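Local coordinates for CRISPR-associated protein, Cse2 family (Meiothermus ruber, PDB 3WA8) that probably binds G-rich crRNA sequence and stabilises the R-loop, as the CasB (Cse2) small subunit of a type I-E CRISPR surveillance complex, at residues A69-S74 / Y143-M148; R107-A112 / Q150-Q155; I131-A136 / Q181-A186; E139-R144 / R167-W172. All blocks are in the same frame, centred on the assembly; numbering follows the deposited sequence.

Contact 1. Residues A69-S74 / Y143-M148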
loop_
_atom_site.group_PDB
_atom_site.type_symbol
_atom_site.label_atom_id
_atom_site.label_comp_id
_atom_site.label_asym_id
_atom_site.label_seq_id
_atom_site.Cartn_x
_atom_site.Cartn_y
_atom_site.Cartn_z
ATOM N N ALA A 69 2.541 -3.129 -7.474
ATOM C CA ALA A 69 2.014 -3.215 -8.812
ATOM C C ALA A 69 0.778 -4.129 -8.817
ATOM O O ALA A 69 -0.313 -3.738 -9.286
ATOM C CB ALA A 69 3.063 -3.724 -9.726
ATOM N N GLY A 70 0.926 -5.325 -8.249
ATOM C CA GLY A 70 -0.164 -6.294 -8.256
ATOM C C GLY A 70 -1.394 -5.766 -7.560
ATOM O O GLY A 70 -2.515 -5.900 -8.078
ATOM N N LEU A 71 -1.202 -5.151 -6.392
ATOM C CA LEU A 71 -2.350 -4.684 -5.642
ATOM C C LEU A 71 -3.021 -3.576 -6.429
ATOM O O LEU A 71 -4.247 -3.529 -6.534
ATOM C CB LEU A 71 -1.957 -4.186 -4.263
ATOM C CG LEU A 71 -1.486 -5.293 -3.323
ATOM C CD1 LEU A 71 -0.751 -4.759 -2.058
ATOM C CD2 LEU A 71 -2.644 -6.217 -3.000
ATOM N N TRP A 72 -2.202 -2.704 -7.004
ATOM C CA TRP A 72 -2.715 -1.565 -7.704
ATOM C C TRP A 72 -3.494 -2.105 -8.893
ATOM O O TRP A 72 -4.597 -1.652 -9.193
ATOM C CB TRP A 72 -1.568 -0.651 -8.127
ATOM C CG TRP A 72 -1.981 0.332 -9.132
ATOM C CD1 TRP A 72 -2.678 1.474 -8.906
ATOM C CD2 TRP A 72 -1.778 0.254 -10.555
ATOM N NE1 TRP A 72 -2.939 2.111 -10.104
ATOM C CE2 TRP A 72 -2.388 1.382 -11.127
ATOM C CE3 TRP A 72 -1.150 -0.669 -11.399
ATOM C CZ2 TRP A 72 -2.364 1.634 -12.504
ATOM C CZ3 TRP A 72 -1.132 -0.415 -12.782
ATOM C CH2 TRP A 72 -1.734 0.721 -13.313
ATOM N N ALA A 73 -2.919 -3.113 -9.547
ATOM C CA ALA A 73 -3.507 -3.720 -10.743
ATOM C C ALA A 73 -4.810 -4.429 -10.397
ATOM O O ALA A 73 -5.549 -4.834 -11.274
ATOM C CB ALA A 73 -2.524 -4.675 -11.338
ATOM N N SER A 74 -5.089 -4.569 -9.104
ATOM C CA SER A 74 -6.295 -5.255 -8.645
ATOM C C SER A 74 -7.355 -4.292 -8.195
ATOM O O SER A 74 -8.479 -4.694 -7.912
ATOM C CB SER A 74 -5.979 -6.160 -7.464
ATOM O OG SER A 74 -5.130 -7.198 -7.863
ATOM N N TYR A 143 1.467 -11.359 2.361
ATOM C CA TYR A 143 0.177 -11.988 2.539
ATOM C C TYR A 143 -0.816 -11.144 3.379
ATOM O O TYR A 143 -1.969 -10.945 2.990
ATOM C CB TYR A 143 0.368 -13.370 3.134
ATOM C CG TYR A 143 -0.934 -14.069 3.396
ATOM C CD1 TYR A 143 -1.656 -14.657 2.344
ATOM C CD2 TYR A 143 -1.454 -14.146 4.699
ATOM C CE1 TYR A 143 -2.875 -15.325 2.586
ATOM C CE2 TYR A 143 -2.670 -14.801 4.960
ATOM C CZ TYR A 143 -3.375 -15.390 3.898
ATOM O OH TYR A 143 -4.571 -16.042 4.151
ATOM N N ARG A 144 -0.369 -10.633 4.516
ATOM C CA ARG A 144 -1.287 -9.913 5.356
ATOM C C ARG A 144 -1.728 -8.601 4.745
ATOM O O ARG A 144 -2.889 -8.199 4.868
ATOM C CB ARG A 144 -0.693 -9.710 6.715
ATOM C CG ARG A 144 -0.546 -11.006 7.447
ATOM C CD ARG A 144 0.186 -10.808 8.736
ATOM N NE ARG A 144 0.650 -12.088 9.234
ATOM C CZ ARG A 144 1.212 -12.280 10.420
ATOM N NH1 ARG A 144 1.382 -11.249 11.242
ATOM N NH2 ARG A 144 1.600 -13.506 10.770
ATOM N N LEU A 145 -0.812 -7.948 4.046
ATOM C CA LEU A 145 -1.138 -6.691 3.374
ATOM C C LEU A 145 -2.182 -6.912 2.288
ATOM O O LEU A 145 -3.063 -6.069 2.052
ATOM C CB LEU A 145 0.112 -6.104 2.758
ATOM C CG LEU A 145 -0.123 -4.804 2.031
ATOM C CD1 LEU A 145 -0.386 -3.803 3.109
ATOM C CD2 LEU A 145 1.080 -4.419 1.222
ATOM N N ARG A 146 -2.095 -8.065 1.645
ATOM C CA ARG A 146 -2.941 -8.352 0.520
ATOM C C ARG A 146 -4.327 -8.561 1.038
ATOM O O ARG A 146 -5.283 -8.079 0.447
ATOM C CB ARG A 146 -2.438 -9.595 -0.167
ATOM C CG ARG A 146 -3.000 -9.869 -1.509
ATOM C CD ARG A 146 -2.098 -10.910 -2.098
ATOM N NE ARG A 146 -2.764 -11.795 -3.053
ATOM C CZ ARG A 146 -2.407 -13.066 -3.215
ATOM N NH1 ARG A 146 -1.438 -13.588 -2.458
ATOM N NH2 ARG A 146 -3.020 -13.822 -4.116
ATOM N N GLN A 147 -4.450 -9.257 2.159
ATOM C CA GLN A 147 -5.757 -9.427 2.786
ATOM C C GLN A 147 -6.360 -8.085 3.227
ATOM O O GLN A 147 -7.568 -7.870 3.083
ATOM C CB GLN A 147 -5.642 -10.325 3.996
ATOM C CG GLN A 147 -5.696 -11.795 3.754
ATOM C CD GLN A 147 -6.026 -12.520 5.069
ATOM O OE1 GLN A 147 -5.647 -12.048 6.173
ATOM N NE2 GLN A 147 -6.780 -13.643 4.972
ATOM N N MET A 148 -5.529 -7.197 3.774
ATOM C CA MET A 148 -6.021 -5.952 4.350
ATOM C C MET A 148 -6.511 -4.991 3.266
ATOM O O MET A 148 -7.634 -4.442 3.379
ATOM C CB MET A 148 -4.961 -5.275 5.217
ATOM C CG MET A 148 -5.465 -4.015 5.891
ATOM S SD MET A 148 -6.807 -4.349 7.066
ATOM C CE MET A 148 -5.851 -4.344 8.569
#
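The forked end of L71 is what joins helix 59-72 to helix 141-154 here, and its two methyl groups serve two different partners. The first contact is purely aliphatic: CD1 of L71 meets CD2 of L145 at 3.8 Å, two leucine branches crossing aslant. L145 gets there because its CG lies anti to the backbone N (chi1 180°), which carries the branch nearer to L71 than the start of the side chain would suggest. The second contact uses the hydrocarbon part of a charged residue: CD2 of L71 rests on CG of R146, 4.0 Å away, while the arginine chain runs on extended toward D35, a long and weak ion pair. Arginine suits this place because its methylene stem can pack against a leucine while the guanidinium reaches on to a polar partner. Cutting L71 back to an alanine is likely to leave L145 CD2 and the R146 stem without their partner and open a gap between the two helices. Within segment 69-74, S74 OG donates to G70 O (2.9 Å). Around the pair, W72 packs on L27 of helix 24-32, and M148 touches helices 109-119 and 124-135.

Contact 2. Residues R107-A112 / Q150-Q155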
loop_
_atom_site.group_PDB
_atom_site.type_symbol
_atom_site.label_atom_id
_atom_site.label_comp_id
_atom_site.label_asym_id
_atom_site.label_seq_id
_atom_site.Cartn_x
_atom_site.Cartn_y
_atom_site.Cartn_z
ATOM N N ARG A 107 -2.116 10.124 4.621
ATOM C CA ARG A 107 -1.523 9.513 3.450
ATOM C C ARG A 107 -0.925 8.118 3.682
ATOM O O ARG A 107 -0.489 7.473 2.730
ATOM C CB ARG A 107 -0.532 10.485 2.788
ATOM C CG ARG A 107 -1.235 11.557 1.949
ATOM C CD ARG A 107 -0.273 12.532 1.283
ATOM N NE ARG A 107 -0.941 13.379 0.282
ATOM C CZ ARG A 107 -1.153 13.034 -0.995
ATOM N NH1 ARG A 107 -0.748 11.849 -1.453
ATOM N NH2 ARG A 107 -1.769 13.883 -1.824
ATOM N N THR A 108 -0.963 7.634 4.920
ATOM C CA THR A 108 -0.404 6.321 5.262
ATOM C C THR A 108 -1.472 5.230 5.372
ATOM O O THR A 108 -2.630 5.515 5.620
ATOM C CB THR A 108 0.329 6.360 6.611
ATOM O OG1 THR A 108 -0.634 6.253 7.671
ATOM C CG2 THR A 108 1.145 7.626 6.772
ATOM N N LEU A 109 -1.084 3.974 5.228
ATOM C CA LEU A 109 -2.082 2.921 5.204
ATOM C C LEU A 109 -2.820 2.812 6.551
ATOM O O LEU A 109 -3.984 2.355 6.619
ATOM C CB LEU A 109 -1.463 1.588 4.812
ATOM C CG LEU A 109 -2.539 0.669 4.228
ATOM C CD1 LEU A 109 -2.955 1.200 2.858
ATOM C CD2 LEU A 109 -2.119 -0.809 4.162
ATOM N N GLY A 110 -2.140 3.228 7.617
ATOM C CA GLY A 110 -2.764 3.309 8.921
ATOM C C GLY A 110 -4.049 4.115 8.812
ATOM O O GLY A 110 -5.124 3.681 9.268
ATOM N N HIS A 111 -3.971 5.280 8.176
ATOM C CA HIS A 111 -5.188 6.076 8.041
ATOM C C HIS A 111 -6.273 5.316 7.253
ATOM O O HIS A 111 -7.450 5.336 7.647
ATOM C CB HIS A 111 -4.913 7.464 7.474
ATOM C CG HIS A 111 -6.154 8.232 7.131
ATOM N ND1 HIS A 111 -6.838 8.994 8.051
ATOM C CD2 HIS A 111 -6.824 8.365 5.962
ATOM C CE1 HIS A 111 -7.873 9.565 7.466
ATOM N NE2 HIS A 111 -7.892 9.190 6.198
ATOM N N ALA A 112 -5.884 4.636 6.168
ATOM C CA ALA A 112 -6.872 3.919 5.352
ATOM C C ALA A 112 -7.550 2.856 6.224
ATOM O O ALA A 112 -8.787 2.730 6.214
ATOM C CB ALA A 112 -6.248 3.312 4.112
ATOM N N GLN A 150 -7.483 -5.921 0.369
ATOM C CA GLN A 150 -8.743 -6.522 0.005
ATOM C C GLN A 150 -9.903 -6.042 0.891
ATOM O O GLN A 150 -10.962 -5.668 0.382
ATOM C CB GLN A 150 -8.619 -8.023 0.112
ATOM C CG GLN A 150 -8.326 -8.700 -1.171
ATOM C CD GLN A 150 -9.381 -9.735 -1.407
ATOM O OE1 GLN A 150 -10.308 -9.870 -0.595
ATOM N NE2 GLN A 150 -9.267 -10.479 -2.509
ATOM N N LEU A 151 -9.714 -6.054 2.215
ATOM C CA LEU A 151 -10.774 -5.583 3.081
ATOM C C LEU A 151 -11.054 -4.123 2.817
ATOM O O LEU A 151 -12.202 -3.758 2.575
ATOM C CB LEU A 151 -10.481 -5.840 4.551
ATOM C CG LEU A 151 -10.821 -7.249 5.027
ATOM C CD1 LEU A 151 -10.414 -7.414 6.465
ATOM C CD2 LEU A 151 -12.279 -7.536 4.866
ATOM N N ILE A 152 -10.011 -3.306 2.833
ATOM C CA ILE A 152 -10.142 -1.897 2.521
ATOM C C ILE A 152 -10.940 -1.628 1.231
ATOM O O ILE A 152 -11.795 -0.732 1.207
ATOM C CB ILE A 152 -8.773 -1.250 2.401
ATOM C CG1 ILE A 152 -8.085 -1.256 3.755
ATOM C CG2 ILE A 152 -8.888 0.173 1.907
ATOM C CD1 ILE A 152 -6.603 -1.141 3.672
ATOM N N GLU A 153 -10.670 -2.410 0.179
ATOM C CA GLU A 153 -11.283 -2.220 -1.151
ATOM C C GLU A 153 -12.767 -2.591 -1.167
ATOM O O GLU A 153 -13.510 -2.146 -2.024
ATOM C CB GLU A 153 -10.522 -3.018 -2.217
ATOM C CG GLU A 153 -9.078 -2.540 -2.483
ATOM C CD GLU A 153 -8.930 -1.664 -3.722
ATOM O OE1 GLU A 153 -9.870 -1.582 -4.533
ATOM O OE2 GLU A 153 -7.849 -1.073 -3.915
ATOM N N SER A 154 -13.197 -3.400 -0.208
ATOM C CA SER A 154 -14.611 -3.644 0.008
ATOM C C SER A 154 -15.377 -2.397 0.364
ATOM O O SER A 154 -16.545 -2.298 0.014
ATOM C CB SER A 154 -14.834 -4.654 1.128
ATOM O OG SER A 154 -14.486 -5.948 0.694
ATOM N N GLN A 155 -14.771 -1.473 1.108
ATOM C CA GLN A 155 -15.447 -0.186 1.318
ATOM C C GLN A 155 -15.170 0.640 0.098
ATOM O O GLN A 155 -14.049 0.708 -0.390
ATOM C CB GLN A 155 -14.986 0.557 2.561
ATOM C CG GLN A 155 -15.164 -0.207 3.829
ATOM C CD GLN A 155 -16.577 -0.583 4.091
ATOM O OE1 GLN A 155 -16.892 -1.760 4.252
ATOM N NE2 GLN A 155 -17.448 0.409 4.149
#
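L109 and A112, one turn apart on helix 109-119, both meet the same methyl group, CD1 of I152 on helix 141-154. The first segment leads into this helix through T108, which holds the N-cap position; its OG1 is hydrogen-bonded to Y105 O, and its carbonyl oxygen receives weak backbone bonds from H111 and A112 as the helix begins. L109 comes next. Its CB does not aim straight at the partner helix, but with CG anti to the backbone N (chi1 -156°) the fork swings across, so that CD1 lies 4.4 Å from I152 CD1. Leucine suits the position because its branch can reach across from a CB that is not aimed at the partner; the side chain also touches W183 and L165. One turn on comes A112. Its CB does point at helix 141-154 and stands 4.5 Å from I152 CD1. The CA atoms of A112 and I152 are 7.2 Å apart, the closest such pair between the segments, and the small CB of alanine suits so near an approach of the two backbones. I152 answers with an extended side chain that pushes its CD1 toward both residues; it also touches I113, L116, I158 and I160. All three touching residues are buried, and everything that meets is saturated carbon. The contact therefore has no directional bonds to fix it: it is a loose apolar one, whose stability would come from dispersion and the exclusion of water.

Contact 3. Residues I131-A136 / Q181-A186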
loop_
_atom_site.group_PDB
_atom_site.type_symbol
_atom_site.label_atom_id
_atom_site.label_comp_id
_atom_site.label_asym_id
_atom_site.label_seq_id
_atom_site.Cartn_x
_atom_site.Cartn_y
_atom_site.Cartn_z
ATOM N N ILE A 131 -3.377 -5.113 13.976
ATOM C CA ILE A 131 -2.260 -5.318 14.866
ATOM C C ILE A 131 -1.419 -6.435 14.272
ATOM O O ILE A 131 -0.200 -6.350 14.232
ATOM C CB ILE A 131 -2.731 -5.644 16.279
ATOM C CG1 ILE A 131 -3.100 -4.353 17.007
ATOM C CG2 ILE A 131 -1.655 -6.308 17.045
ATOM C CD1 ILE A 131 -4.007 -4.556 18.216
ATOM N N ALA A 132 -2.082 -7.453 13.749
ATOM C CA ALA A 132 -1.367 -8.587 13.205
ATOM C C ALA A 132 -0.518 -8.134 12.038
ATOM O O ALA A 132 0.600 -8.606 11.864
ATOM C CB ALA A 132 -2.317 -9.654 12.775
ATOM N N LEU A 133 -1.060 -7.217 11.236
ATOM C CA LEU A 133 -0.330 -6.609 10.142
ATOM C C LEU A 133 0.916 -5.890 10.662
ATOM O O LEU A 133 2.010 -6.087 10.138
ATOM C CB LEU A 133 -1.236 -5.652 9.379
ATOM C CG LEU A 133 -0.666 -5.007 8.124
ATOM C CD1 LEU A 133 -0.377 -6.011 7.067
ATOM C CD2 LEU A 133 -1.608 -3.978 7.610
ATOM N N LEU A 134 0.787 -5.095 11.716
ATOM C CA LEU A 134 1.966 -4.383 12.203
ATOM C C LEU A 134 3.052 -5.320 12.751
ATOM O O LEU A 134 4.204 -4.902 12.914
ATOM C CB LEU A 134 1.592 -3.338 13.253
ATOM C CG LEU A 134 0.620 -2.224 12.891
ATOM C CD1 LEU A 134 0.416 -1.299 14.075
ATOM C CD2 LEU A 134 1.155 -1.448 11.715
ATOM N N ASP A 135 2.690 -6.568 13.054
ATOM C CA ASP A 135 3.651 -7.553 13.582
ATOM C C ASP A 135 4.409 -8.309 12.491
ATOM O O ASP A 135 5.424 -8.942 12.763
ATOM C CB ASP A 135 2.937 -8.593 14.443
ATOM C CG ASP A 135 2.762 -8.151 15.859
ATOM O OD1 ASP A 135 3.787 -7.850 16.517
ATOM O OD2 ASP A 135 1.603 -8.118 16.329
ATOM N N ALA A 136 3.882 -8.278 11.271
ATOM C CA ALA A 136 4.390 -9.097 10.199
ATOM C C ALA A 136 5.882 -8.913 10.042
ATOM O O ALA A 136 6.389 -7.816 10.204
ATOM C CB ALA A 136 3.688 -8.743 8.920
ATOM N N GLN A 181 5.496 2.170 13.693
ATOM C CA GLN A 181 5.151 3.248 14.608
ATOM C C GLN A 181 4.204 4.211 13.911
ATOM O O GLN A 181 3.183 4.611 14.489
ATOM C CB GLN A 181 6.375 4.046 15.031
ATOM C CG GLN A 181 7.283 3.350 15.940
ATOM C CD GLN A 181 8.420 4.222 16.355
ATOM O OE1 GLN A 181 8.232 5.303 16.905
ATOM N NE2 GLN A 181 9.617 3.749 16.122
ATOM N N LYS A 182 4.557 4.584 12.677
ATOM C CA LYS A 182 3.897 5.683 11.984
ATOM C C LYS A 182 2.474 5.278 11.706
ATOM O O LYS A 182 1.544 6.037 11.960
ATOM C CB LYS A 182 4.606 5.985 10.667
ATOM C CG LYS A 182 4.250 7.334 10.036
ATOM C CD LYS A 182 4.362 7.287 8.517
ATOM C CE LYS A 182 5.802 7.078 8.000
ATOM N NZ LYS A 182 5.818 6.626 6.572
ATOM N N TRP A 183 2.314 4.061 11.196
ATOM C CA TRP A 183 0.999 3.544 10.914
ATOM C C TRP A 183 0.150 3.524 12.165
ATOM O O TRP A 183 -0.975 4.006 12.146
ATOM C CB TRP A 183 1.107 2.160 10.317
ATOM C CG TRP A 183 1.518 2.194 8.900
ATOM C CD1 TRP A 183 2.101 3.239 8.235
ATOM C CD2 TRP A 183 1.417 1.134 7.959
ATOM N NE1 TRP A 183 2.359 2.898 6.935
ATOM C CE2 TRP A 183 1.964 1.607 6.736
ATOM C CE3 TRP A 183 0.940 -0.180 8.027
ATOM C CZ2 TRP A 183 2.031 0.823 5.593
ATOM C CZ3 TRP A 183 1.005 -0.971 6.879
ATOM C CH2 TRP A 183 1.546 -0.459 5.675
ATOM N N ALA A 184 0.696 3.003 13.260
ATOM C CA ALA A 184 -0.076 2.855 14.470
ATOM C C ALA A 184 -0.624 4.207 14.914
ATOM O O ALA A 184 -1.788 4.332 15.355
ATOM C CB ALA A 184 0.774 2.240 15.565
ATOM N N ARG A 185 0.214 5.229 14.783
ATOM C CA ARG A 185 -0.152 6.546 15.268
ATOM C C ARG A 185 -1.213 7.099 14.376
ATOM O O ARG A 185 -2.114 7.753 14.855
ATOM C CB ARG A 185 1.041 7.493 15.334
ATOM C CG ARG A 185 2.138 6.990 16.223
ATOM C CD ARG A 185 3.221 7.990 16.385
ATOM N NE ARG A 185 4.271 7.341 17.130
ATOM C CZ ARG A 185 5.162 7.965 17.879
ATOM N NH1 ARG A 185 5.153 9.288 17.974
ATOM N NH2 ARG A 185 6.058 7.247 18.543
ATOM N N ALA A 186 -1.127 6.808 13.086
ATOM C CA ALA A 186 -2.121 7.297 12.154
ATOM C C ALA A 186 -3.440 6.674 12.514
ATOM O O ALA A 186 -4.432 7.374 12.638
ATOM C CB ALA A 186 -1.746 6.966 10.739
#
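L134 fits its fork over the step between bulky W183 and small A184 on helix 178-197, with one methyl group on each. CD1 lies against the CB of A184 at 3.9 Å, on the low side of the step. CD2 settles beside the root of the tryptophan, 3.9 Å from W183 CB and equally far from W183 CE3, approaching the ring obliquely. With CG of L134 anti to the carbonyl carbon (chi1 -59°), the torsion leaves both methyls within touch of helix 178-197. One residue earlier, L133 reaches a different part of the indole: its CD2 comes to the ring edge, near the ring plane, 4.1 Å from W183 CZ3. The segments 131-135 and 181-186 run nearly antiparallel, their axes 10.7 Å apart and at 166° to each other, within the all-alpha Cse2 fold, which has no strand in this chain. That separation leaves room for a bulky indole to lie between them, and tryptophan suits the place because one side chain offers its CB and CE3 to L134 and its CZ3 edge to L133. Its nitrogen end is turned to a polar partner, NE1 bonding to D168, and W172 packs edge-to-face against the same ring. L133 is buried and also touches I113 and L141, whereas L134 and A184 lie at a partly exposed margin.

Contact 4. Residues E139-R144 / R167-W172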
loop_
_atom_site.group_PDB
_atom_site.type_symbol
_atom_site.label_atom_id
_atom_site.label_comp_id
_atom_site.label_asym_id
_atom_site.label_seq_id
_atom_site.Cartn_x
_atom_site.Cartn_y
_atom_site.Cartn_z
ATOM N N GLU A 139 8.414 -12.085 5.518
ATOM C CA GLU A 139 7.724 -13.209 4.881
ATOM C C GLU A 139 6.204 -13.143 5.035
ATOM O O GLU A 139 5.466 -13.506 4.118
ATOM C CB GLU A 139 8.268 -14.531 5.389
ATOM C CG GLU A 139 9.775 -14.597 5.377
ATOM C CD GLU A 139 10.313 -15.552 6.456
ATOM O OE1 GLU A 139 10.232 -15.228 7.678
ATOM O OE2 GLU A 139 10.818 -16.636 6.068
ATOM N N GLN A 140 5.749 -12.666 6.186
ATOM C CA GLN A 140 4.341 -12.590 6.477
ATOM C C GLN A 140 3.679 -11.436 5.783
ATOM O O GLN A 140 2.481 -11.484 5.496
ATOM C CB GLN A 140 4.144 -12.439 7.958
ATOM C CG GLN A 140 4.294 -13.742 8.657
ATOM C CD GLN A 140 4.789 -13.629 10.069
ATOM O OE1 GLN A 140 4.984 -14.637 10.710
ATOM N NE2 GLN A 140 5.005 -12.417 10.559
ATOM N N LEU A 141 4.450 -10.389 5.504
ATOM C CA LEU A 141 3.855 -9.140 5.103
ATOM C C LEU A 141 3.075 -9.208 3.785
ATOM O O LEU A 141 1.927 -8.776 3.727
ATOM C CB LEU A 141 4.896 -8.040 5.083
ATOM C CG LEU A 141 4.410 -6.665 4.621
ATOM C CD1 LEU A 141 3.201 -6.167 5.408
ATOM C CD2 LEU A 141 5.576 -5.693 4.730
ATOM N N PRO A 142 3.680 -9.763 2.721
ATOM C CA PRO A 142 2.932 -9.643 1.479
ATOM C C PRO A 142 1.552 -10.254 1.647
ATOM O O PRO A 142 0.573 -9.714 1.168
ATOM C CB PRO A 142 3.779 -10.447 0.486
ATOM C CG PRO A 142 5.140 -10.384 1.044
ATOM C CD PRO A 142 4.948 -10.485 2.517
ATOM N N TYR A 143 1.467 -11.359 2.361
ATOM C CA TYR A 143 0.177 -11.988 2.539
ATOM C C TYR A 143 -0.816 -11.144 3.379
ATOM O O TYR A 143 -1.969 -10.945 2.990
ATOM C CB TYR A 143 0.368 -13.370 3.134
ATOM C CG TYR A 143 -0.934 -14.069 3.396
ATOM C CD1 TYR A 143 -1.656 -14.657 2.344
ATOM C CD2 TYR A 143 -1.454 -14.146 4.699
ATOM C CE1 TYR A 143 -2.875 -15.325 2.586
ATOM C CE2 TYR A 143 -2.670 -14.801 4.960
ATOM C CZ TYR A 143 -3.375 -15.390 3.898
ATOM O OH TYR A 143 -4.571 -16.042 4.151
ATOM N N ARG A 144 -0.369 -10.633 4.516
ATOM C CA ARG A 144 -1.287 -9.913 5.356
ATOM C C ARG A 144 -1.728 -8.601 4.745
ATOM O O ARG A 144 -2.889 -8.199 4.868
ATOM C CB ARG A 144 -0.693 -9.710 6.715
ATOM C CG ARG A 144 -0.546 -11.006 7.447
ATOM C CD ARG A 144 0.186 -10.808 8.736
ATOM N NE ARG A 144 0.650 -12.088 9.234
ATOM C CZ ARG A 144 1.212 -12.280 10.420
ATOM N NH1 ARG A 144 1.382 -11.249 11.242
ATOM N NH2 ARG A 144 1.600 -13.506 10.770
ATOM N N ARG A 167 6.657 3.419 -0.601
ATOM C CA ARG A 167 7.697 4.025 0.229
ATOM C C ARG A 167 7.710 3.375 1.621
ATOM O O ARG A 167 8.776 3.069 2.172
ATOM C CB ARG A 167 7.490 5.548 0.317
ATOM C CG ARG A 167 8.343 6.315 1.366
ATOM C CD ARG A 167 7.634 7.617 1.893
ATOM N NE ARG A 167 7.508 7.615 3.367
ATOM C CZ ARG A 167 8.080 8.501 4.212
ATOM N NH1 ARG A 167 8.813 9.524 3.760
ATOM N NH2 ARG A 167 7.908 8.380 5.538
ATOM N N ASP A 168 6.516 3.139 2.166
ATOM C CA ASP A 168 6.385 2.599 3.510
ATOM C C ASP A 168 6.819 1.146 3.555
ATOM O O ASP A 168 7.646 0.777 4.400
ATOM C CB ASP A 168 4.969 2.781 4.049
ATOM C CG ASP A 168 4.739 4.167 4.641
ATOM O OD1 ASP A 168 5.723 4.889 4.917
ATOM O OD2 ASP A 168 3.562 4.551 4.818
ATOM N N LEU A 169 6.304 0.333 2.638
ATOM C CA LEU A 169 6.799 -1.026 2.525
ATOM C C LEU A 169 8.308 -1.067 2.353
ATOM O O LEU A 169 8.960 -1.910 2.954
ATOM C CB LEU A 169 6.133 -1.766 1.391
ATOM C CG LEU A 169 4.630 -1.959 1.567
ATOM C CD1 LEU A 169 4.072 -2.699 0.362
ATOM C CD2 LEU A 169 4.327 -2.722 2.853
ATOM N N LEU A 170 8.893 -0.158 1.574
ATOM C CA LEU A 170 10.321 -0.252 1.357
ATOM C C LEU A 170 11.067 -0.122 2.656
ATOM O O LEU A 170 12.161 -0.643 2.785
ATOM C CB LEU A 170 10.812 0.765 0.344
ATOM C CG LEU A 170 10.506 0.444 -1.127
ATOM C CD1 LEU A 170 10.402 1.729 -1.945
ATOM C CD2 LEU A 170 11.479 -0.558 -1.769
ATOM N N ALA A 171 10.465 0.545 3.638
ATOM C CA ALA A 171 11.185 0.866 4.876
ATOM C C ALA A 171 10.746 0.033 6.072
ATOM O O ALA A 171 11.169 0.271 7.209
ATOM C CB ALA A 171 11.114 2.343 5.172
ATOM N N TRP A 172 9.937 -0.973 5.778
ATOM C CA TRP A 172 9.486 -1.947 6.754
ATOM C C TRP A 172 10.537 -2.509 7.710
ATOM O O TRP A 172 10.243 -2.641 8.883
ATOM C CB TRP A 172 8.787 -3.097 6.046
ATOM C CG TRP A 172 7.878 -3.838 6.917
ATOM C CD1 TRP A 172 8.096 -5.055 7.487
ATOM C CD2 TRP A 172 6.594 -3.416 7.341
ATOM N NE1 TRP A 172 7.014 -5.431 8.238
ATOM C CE2 TRP A 172 6.066 -4.446 8.157
ATOM C CE3 TRP A 172 5.822 -2.270 7.106
ATOM C CZ2 TRP A 172 4.806 -4.355 8.757
ATOM C CZ3 TRP A 172 4.557 -2.174 7.702
ATOM C CH2 TRP A 172 4.071 -3.206 8.527
#
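L141 sets its CD2 methyl over one face of the W172 indole, a CH-pi contact in which CD2 sits 3.5 Å from the centroid of the five-membered ring and only 6° off its normal. The fork of L141 reaches out from helix 141-154 with CG anti to the backbone N. In W172 the first torsion, also roughly anti (chi1 -158°), carries the indole toward L141, and the second (chi2 -103°) turns its face to CD2. The other leucine branch, CD1, falls nearer the benzo ring, 4.1 Å from W172 CZ2. From helix 162-170, L169 adds its own CD2, 3.7 Å from L141 CD2, so one methyl is shared between an aromatic face and an aliphatic branch. The ring is held at its nitrogen by A136, whose carbonyl oxygen accepts from NE1. A serine in place of W172 would probably leave the L141 methyl without its aromatic floor and the A136 carbonyl without this donor. Leucine and tryptophan suit the buried site chemically: slightly positive C-H groups meet a pi face, dispersion does most of the work, and the one polar atom of the indole is satisfied at its rim.

Helix 141-154 takes part in contacts 1, 2 and 4, and its L145 ties them together: CD1 of L145 packs on L109 CD2 of contact 2 at 3.6 Å, and CD2 of L145 on L169 CD1 of contact 4, also at 3.6 Å. Contact 3 joins from the periphery, its centre about 13 Å from that of contact 2 and about 11 Å from that of contact 4; W183 CZ2 lies 3.7 Å from L109 CB. A probable hydrogen bond from R144 NH1 to A132 O (2.8 Å) fastens helix 141-154 to helix 124-135. In contact 4, the side chain of L169 comes within about 4 Å of a bound mercury ion.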